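Local coordinates for Glyco_hydro_cc domain-containing protein (Blastomyces gilchristii, PDB 6UB0) that probably cleaves beta-1,3-glucan as a curdlan-specific exo-beta-1,3-glucanase of glycoside hydrolase family GH128, and binds laminaribiose at its -2 and -1 subsites, at residues A[70-75]-A[91-96]; A[124-129]-A[134-139]. All coordinates share one frame; numbering follows the deposited sequence.

Contact 1 of 2, residues A[70-75]-A[91-96]; sequences LLAFNE and AAYQKY. With GLC (alpha-D-glucopyranose), chain B.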
loop_
_atom_site.group_PDB
_atom_site.type_symbol
_atom_site.label_atom_id
_atom_site.label_comp_id
_atom_site.label_asym_id
_atom_site.label_seq_id
_atom_site.Cartn_x
_atom_site.Cartn_y
_atom_site.Cartn_z
ATOM N N LEU A 70 7.295 -7.665 -0.646
ATOM C CA LEU A 70 6.188 -8.333 0.055
ATOM C C LEU A 70 5.565 -7.320 1.014
ATOM O O LEU A 70 6.334 -6.621 1.725
ATOM C CB LEU A 70 6.681 -9.523 0.870
ATOM C CG LEU A 70 7.341 -10.649 0.082
ATOM C CD1 LEU A 70 7.967 -11.644 1.039
ATOM C CD2 LEU A 70 6.344 -11.321 -0.833
ATOM N N LEU A 71 4.249 -7.359 1.141
ATOM C CA LEU A 71 3.506 -6.455 2.087
ATOM C C LEU A 71 2.937 -7.250 3.271
ATOM O O LEU A 71 2.397 -8.373 3.074
ATOM C CB LEU A 71 2.328 -5.752 1.408
ATOM C CG LEU A 71 2.678 -4.726 0.356
ATOM C CD1 LEU A 71 1.522 -4.547 -0.607
ATOM C CD2 LEU A 71 3.135 -3.391 0.933
ATOM N N ALA A 72 2.888 -6.598 4.429
ATOM C CA ALA A 72 2.343 -7.205 5.655
ATOM C C ALA A 72 0.896 -6.751 5.866
ATOM O O ALA A 72 0.299 -6.216 4.918
ATOM C CB ALA A 72 3.219 -6.848 6.819
ATOM N N PHE A 73 0.387 -6.899 7.095
ATOM C CA PHE A 73 -1.053 -6.930 7.424
ATOM C C PHE A 73 -1.740 -5.628 6.976
ATOM O O PHE A 73 -1.168 -4.534 6.981
ATOM C CB PHE A 73 -1.206 -7.221 8.922
ATOM C CG PHE A 73 -0.085 -8.101 9.455
ATOM C CD1 PHE A 73 0.085 -9.404 8.994
ATOM C CD2 PHE A 73 0.810 -7.619 10.412
ATOM C CE1 PHE A 73 1.105 -10.223 9.471
ATOM C CE2 PHE A 73 1.836 -8.445 10.897
ATOM C CZ PHE A 73 1.990 -9.728 10.410
ATOM N N ASN A 74 -2.991 -5.782 6.583
ATOM C CA ASN A 74 -3.879 -4.655 6.171
ATOM C C ASN A 74 -4.599 -4.025 7.364
ATOM O O ASN A 74 -5.620 -4.572 7.782
ATOM C CB ASN A 74 -4.899 -5.123 5.167
ATOM C CG ASN A 74 -5.477 -3.941 4.436
ATOM O OD1 ASN A 74 -4.761 -3.203 3.787
ATOM N ND2 ASN A 74 -6.762 -3.726 4.623
ATOM N N GLU A 75 -4.203 -2.831 7.743
ATOM C CA GLU A 75 -4.995 -2.053 8.771
ATOM C C GLU A 75 -5.181 -2.910 10.026
ATOM O O GLU A 75 -6.305 -3.206 10.487
ATOM C CB GLU A 75 -6.313 -1.516 8.202
ATOM C CG GLU A 75 -6.104 -0.336 7.260
ATOM C CD GLU A 75 -7.345 0.391 6.816
ATOM O OE1 GLU A 75 -8.437 0.033 7.342
ATOM O OE2 GLU A 75 -7.164 1.379 6.030
ATOM N N ALA A 91 5.227 -9.851 16.687
ATOM C CA ALA A 91 5.434 -11.303 16.813
ATOM C C ALA A 91 5.243 -11.936 15.446
ATOM O O ALA A 91 6.146 -12.658 14.999
ATOM C CB ALA A 91 4.477 -11.877 17.837
ATOM N N ALA A 92 4.099 -11.696 14.818
ATOM C CA ALA A 92 3.732 -12.390 13.568
ATOM C C ALA A 92 4.592 -11.844 12.424
ATOM O O ALA A 92 4.787 -12.581 11.442
ATOM C CB ALA A 92 2.263 -12.225 13.312
ATOM N N TYR A 93 5.030 -10.580 12.536
ATOM C CA TYR A 93 5.879 -9.949 11.501
ATOM C C TYR A 93 7.191 -10.711 11.507
ATOM O O TYR A 93 7.515 -11.304 10.468
ATOM C CB TYR A 93 6.188 -8.468 11.727
ATOM C CG TYR A 93 6.789 -7.814 10.506
ATOM C CD1 TYR A 93 6.002 -7.296 9.476
ATOM C CD2 TYR A 93 8.166 -7.717 10.359
ATOM C CE1 TYR A 93 6.574 -6.710 8.341
ATOM C CE2 TYR A 93 8.744 -7.142 9.238
ATOM C CZ TYR A 93 7.957 -6.631 8.221
ATOM O OH TYR A 93 8.618 -6.079 7.154
ATOM N N GLN A 94 7.851 -10.683 12.677
ATOM C CA GLN A 94 9.179 -11.292 12.925
ATOM C C GLN A 94 9.129 -12.732 12.469
ATOM O O GLN A 94 10.112 -13.157 11.821
ATOM C CB GLN A 94 9.565 -11.186 14.392
ATOM C CG GLN A 94 10.239 -9.859 14.656
ATOM C CD GLN A 94 10.574 -9.733 16.109
ATOM O OE1 GLN A 94 11.512 -10.356 16.597
ATOM N NE2 GLN A 94 9.815 -8.910 16.792
ATOM N N LYS A 95 8.030 -13.414 12.784
ATOM C CA LYS A 95 7.802 -14.837 12.431
ATOM C C LYS A 95 7.649 -15.034 10.916
ATOM O O LYS A 95 8.303 -15.947 10.399
ATOM C CB LYS A 95 6.593 -15.432 13.150
ATOM C CG LYS A 95 6.334 -16.909 12.867
ATOM C CD LYS A 95 5.422 -17.565 13.921
ATOM C CE LYS A 95 4.523 -18.653 13.355
ATOM N NZ LYS A 95 5.174 -19.994 13.314
ATOM N N TYR A 96 6.772 -14.279 10.257
ATOM C CA TYR A 96 6.193 -14.639 8.935
ATOM C C TYR A 96 6.804 -13.783 7.813
ATOM O O TYR A 96 6.847 -14.262 6.674
ATOM C CB TYR A 96 4.661 -14.521 8.961
ATOM C CG TYR A 96 3.941 -15.671 9.625
ATOM C CD1 TYR A 96 3.875 -16.909 9.010
ATOM C CD2 TYR A 96 3.261 -15.507 10.828
ATOM C CE1 TYR A 96 3.200 -17.974 9.587
ATOM C CE2 TYR A 96 2.562 -16.557 11.416
ATOM C CZ TYR A 96 2.540 -17.803 10.793
ATOM O OH TYR A 96 1.892 -18.886 11.357
HETATM C C1 GLC B . -9.685 0.540 3.797
HETATM C C2 GLC B . -9.544 -0.990 3.786
HETATM C C3 GLC B . -10.620 -1.635 2.910
HETATM C C4 GLC B . -12.013 -1.087 3.321
HETATM C C5 GLC B . -12.030 0.416 3.398
HETATM C C6 GLC B . -13.373 1.050 3.816
HETATM O O1 GLC B . -9.593 1.135 2.494
HETATM O O2 GLC B . -8.275 -1.519 3.332
HETATM O O3 GLC B . -10.528 -3.054 3.032
HETATM O O4 GLC B . -12.922 -1.412 2.323
HETATM O O5 GLC B . -11.012 0.808 4.319
HETATM O O6 GLC B . -13.952 0.142 4.707
#
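Ala72 and Tyr93 make the first touch between the loop that follows strand 69-71 and the helix 86-96. The methyl of Ala72 meets the edge of the Tyr93 ring, near its plane, with Ala72 CB 3.7 Å from Tyr93 CE1. The hydroxyl of Tyr93 lies beyond this contact and bonds to the backbone oxygen of Lys135. Next comes Phe73. Its CG leans in beside its own backbone N, with chi1 at -31°, an unstaggered rotation. This rotation carries the ring out to the helix, where CZ leads. Phe73 CZ is 3.8 Å from Ala92 CB, which approaches the ring obliquely. The Phe73 edge also faces the helix backbone, with Phe73 CZ 3.8 Å from Tyr93 N. Tyr52, from helix 52-64, packs on both Phe73 and Ala92. The contact is apolar and buried. Asn74 and Glu75 turn instead to the sugar. With CG anti to the backbone N, the Asn74 amide reaches the glucose. Its nitrogen ND2 gives a nearly straight hydrogen bond to O2 of the glucose, 3.0 Å long with an N-H...O angle of 171°. ND2 is also bonded to Gln81 OE1, so two oxygens help fix the amide's rotation. The extended Glu75 chain brings its OE2 to 3.5 Å from the glucose C1. His142 ND1 is hydrogen-bonded to the same carboxylate oxygen. The arrangement is that of a TIM-barrel glycoside hydrolase: a strand's C-terminal loop packs on the following helix and carries residues into the glycan pocket.

Contact 2 of 2, residues A[124-129]-A[134-139]; sequences QGFLDV and CKIDFL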
loop_
_atom_site.group_PDB
_atom_site.type_symbol
_atom_site.label_atom_id
_atom_site.label_comp_id
_atom_site.label_asym_id
_atom_site.label_seq_id
_atom_site.Cartn_x
_atom_site.Cartn_y
_atom_site.Cartn_z
ATOM N N GLN A 124 3.785 3.291 15.629
ATOM C CA GLN A 124 4.904 3.515 16.584
ATOM C C GLN A 124 4.930 2.401 17.655
ATOM O O GLN A 124 6.029 1.874 17.966
ATOM C CB GLN A 124 4.866 4.904 17.179
ATOM C CG GLN A 124 6.173 5.163 17.906
ATOM C CD GLN A 124 6.286 6.572 18.395
ATOM O OE1 GLN A 124 6.432 7.511 17.621
ATOM N NE2 GLN A 124 6.283 6.710 19.706
ATOM N N GLY A 125 3.751 1.985 18.122
ATOM C CA GLY A 125 3.562 0.857 19.061
ATOM C C GLY A 125 4.090 -0.432 18.469
ATOM O O GLY A 125 4.847 -1.181 19.126
ATOM N N PHE A 126 3.727 -0.698 17.232
ATOM C CA PHE A 126 4.329 -1.795 16.467
ATOM C C PHE A 126 5.850 -1.591 16.312
ATOM O O PHE A 126 6.613 -2.570 16.510
ATOM C CB PHE A 126 3.632 -1.873 15.112
ATOM C CG PHE A 126 4.322 -2.779 14.143
ATOM C CD1 PHE A 126 4.132 -4.141 14.227
ATOM C CD2 PHE A 126 5.148 -2.273 13.151
ATOM C CE1 PHE A 126 4.752 -5.003 13.342
ATOM C CE2 PHE A 126 5.755 -3.126 12.259
ATOM C CZ PHE A 126 5.551 -4.485 12.340
ATOM N N LEU A 127 6.309 -0.395 15.939
ATOM C CA LEU A 127 7.763 -0.182 15.747
ATOM C C LEU A 127 8.490 -0.323 17.103
ATOM O O LEU A 127 9.603 -0.892 17.144
ATOM C CB LEU A 127 7.936 1.194 15.119
ATOM C CG LEU A 127 7.455 1.280 13.671
ATOM C CD1 LEU A 127 7.688 2.667 13.105
ATOM C CD2 LEU A 127 8.129 0.237 12.817
ATOM N N ASP A 128 7.900 0.184 18.176
ATOM C CA ASP A 128 8.465 -0.002 19.541
ATOM C C ASP A 128 8.551 -1.499 19.808
ATOM O O ASP A 128 9.664 -1.976 20.104
ATOM C CB ASP A 128 7.664 0.755 20.592
ATOM C CG ASP A 128 7.983 2.234 20.565
ATOM O OD1 ASP A 128 9.095 2.584 20.096
ATOM O OD2 ASP A 128 7.135 3.010 21.011
ATOM N N VAL A 129 7.431 -2.201 19.718
ATOM C CA VAL A 129 7.362 -3.643 20.091
ATOM C C VAL A 129 8.336 -4.406 19.203
ATOM O O VAL A 129 8.906 -5.417 19.649
ATOM C CB VAL A 129 5.947 -4.251 20.018
ATOM C CG1 VAL A 129 6.010 -5.746 20.262
ATOM C CG2 VAL A 129 4.990 -3.624 21.010
ATOM N N CYS A 134 12.297 -6.393 13.694
ATOM C CA CYS A 134 11.415 -6.474 12.504
ATOM C C CYS A 134 12.296 -5.986 11.329
ATOM O O CYS A 134 12.869 -4.874 11.410
ATOM C CB CYS A 134 10.090 -5.722 12.700
ATOM S SG CYS A 134 8.872 -6.440 13.860
ATOM N N LYS A 135 12.444 -6.809 10.296
ATOM C CA LYS A 135 13.210 -6.480 9.055
ATOM C C LYS A 135 12.272 -5.782 8.059
ATOM O O LYS A 135 11.522 -6.473 7.366
ATOM C CB LYS A 135 13.838 -7.742 8.458
ATOM C CG LYS A 135 15.026 -8.267 9.264
ATOM C CD LYS A 135 15.633 -9.547 8.747
ATOM C CE LYS A 135 16.760 -10.062 9.607
ATOM N NZ LYS A 135 16.482 -11.459 9.987
ATOM N N ILE A 136 12.317 -4.451 8.047
ATOM C CA ILE A 136 11.327 -3.569 7.361
ATOM C C ILE A 136 12.098 -2.632 6.439
ATOM O O ILE A 136 12.868 -1.798 6.952
ATOM C CB ILE A 136 10.451 -2.767 8.347
ATOM C CG1 ILE A 136 9.703 -3.666 9.336
ATOM C CG2 ILE A 136 9.479 -1.878 7.580
ATOM C CD1 ILE A 136 9.244 -2.962 10.597
ATOM N N ASP A 137 11.838 -2.747 5.142
ATOM C CA ASP A 137 12.440 -1.924 4.061
ATOM C C ASP A 137 11.579 -0.699 3.833
ATOM O O ASP A 137 12.121 0.271 3.352
ATOM C CB ASP A 137 12.603 -2.691 2.740
ATOM C CG ASP A 137 13.620 -3.800 2.871
ATOM O OD1 ASP A 137 14.789 -3.466 2.884
ATOM O OD2 ASP A 137 13.223 -4.973 3.065
ATOM N N PHE A 138 10.270 -0.750 4.131
ATOM C CA PHE A 138 9.369 0.408 3.851
ATOM C C PHE A 138 8.098 0.297 4.692
ATOM O O PHE A 138 7.721 -0.815 5.016
ATOM C CB PHE A 138 9.105 0.493 2.342
ATOM C CG PHE A 138 8.317 -0.658 1.773
ATOM C CD1 PHE A 138 6.930 -0.622 1.734
ATOM C CD2 PHE A 138 8.958 -1.765 1.242
ATOM C CE1 PHE A 138 6.209 -1.681 1.209
ATOM C CE2 PHE A 138 8.241 -2.840 0.730
ATOM C CZ PHE A 138 6.865 -2.793 0.698
ATOM N N LEU A 139 7.575 1.425 5.160
ATOM C CA LEU A 139 6.247 1.518 5.825
ATOM C C LEU A 139 5.175 1.536 4.741
ATOM O O LEU A 139 5.366 2.191 3.758
ATOM C CB LEU A 139 6.107 2.802 6.653
ATOM C CG LEU A 139 7.139 3.041 7.757
ATOM C CD1 LEU A 139 6.686 4.172 8.679
ATOM C CD2 LEU A 139 7.355 1.779 8.585
#
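Cys134 and Ile136 both approach the Phe126 ring obliquely. Cys134 SG lies 4.9 Å from the ring centroid and 41° off the ring normal, a sulfur-aromatic contact. The nearest ring atom is CZ, with Phe126 CZ 4.1 Å from Cys134 SG. The sulfur is held by its disulfide to Cys130, at the end of the same helix as Phe126. Trp122 meets the Phe126 ring with its plane nearly parallel. Phe126 CG is anti to its backbone N (chi1 169°), which sends the ring from the helix toward the incoming chain. Here helix 119-130 packs on the segment leading into strand 138-146, within a beta-alpha-beta unit of the TIM barrel. Ile136 comes at Phe126 from the opposite direction and touches with the tip of its longer branch. Ile136 CD1 is 3.9 Å from Phe126 CE2. The same methyl reaches Leu127, with Ile136 CD1 4.1 Å from Leu127 CD2. One methyl thus bridges two neighbouring helix residues. Leu127 also packs on Leu163 of helix 150-166, while Tyr93 of helix 86-96 touches both Cys134 and Ile136.

How the contacts relate
From the N terminus, strand 69-71 comes first. Contact 1 closes the loop from its end to helix 86-96. The chain then forms strand 105-111, which pairs with both 69-71 and 138-146. Helix 119-130 follows, and contact 2 closes the short turn to strand 138-146. The two loops are in series and do not overlap. The contacts belong to successive beta-alpha-beta units that share strand 105-111, and their centres are about 10 Å apart. They touch directly. Tyr93 CD2 packs 3.6 Å from Cys134 CB, which ties helix 86-96 to the chain entering strand 138-146. Leu71 CD2, 3.5 Å from Phe138 CE1, joins strands 69-71 and 138-146.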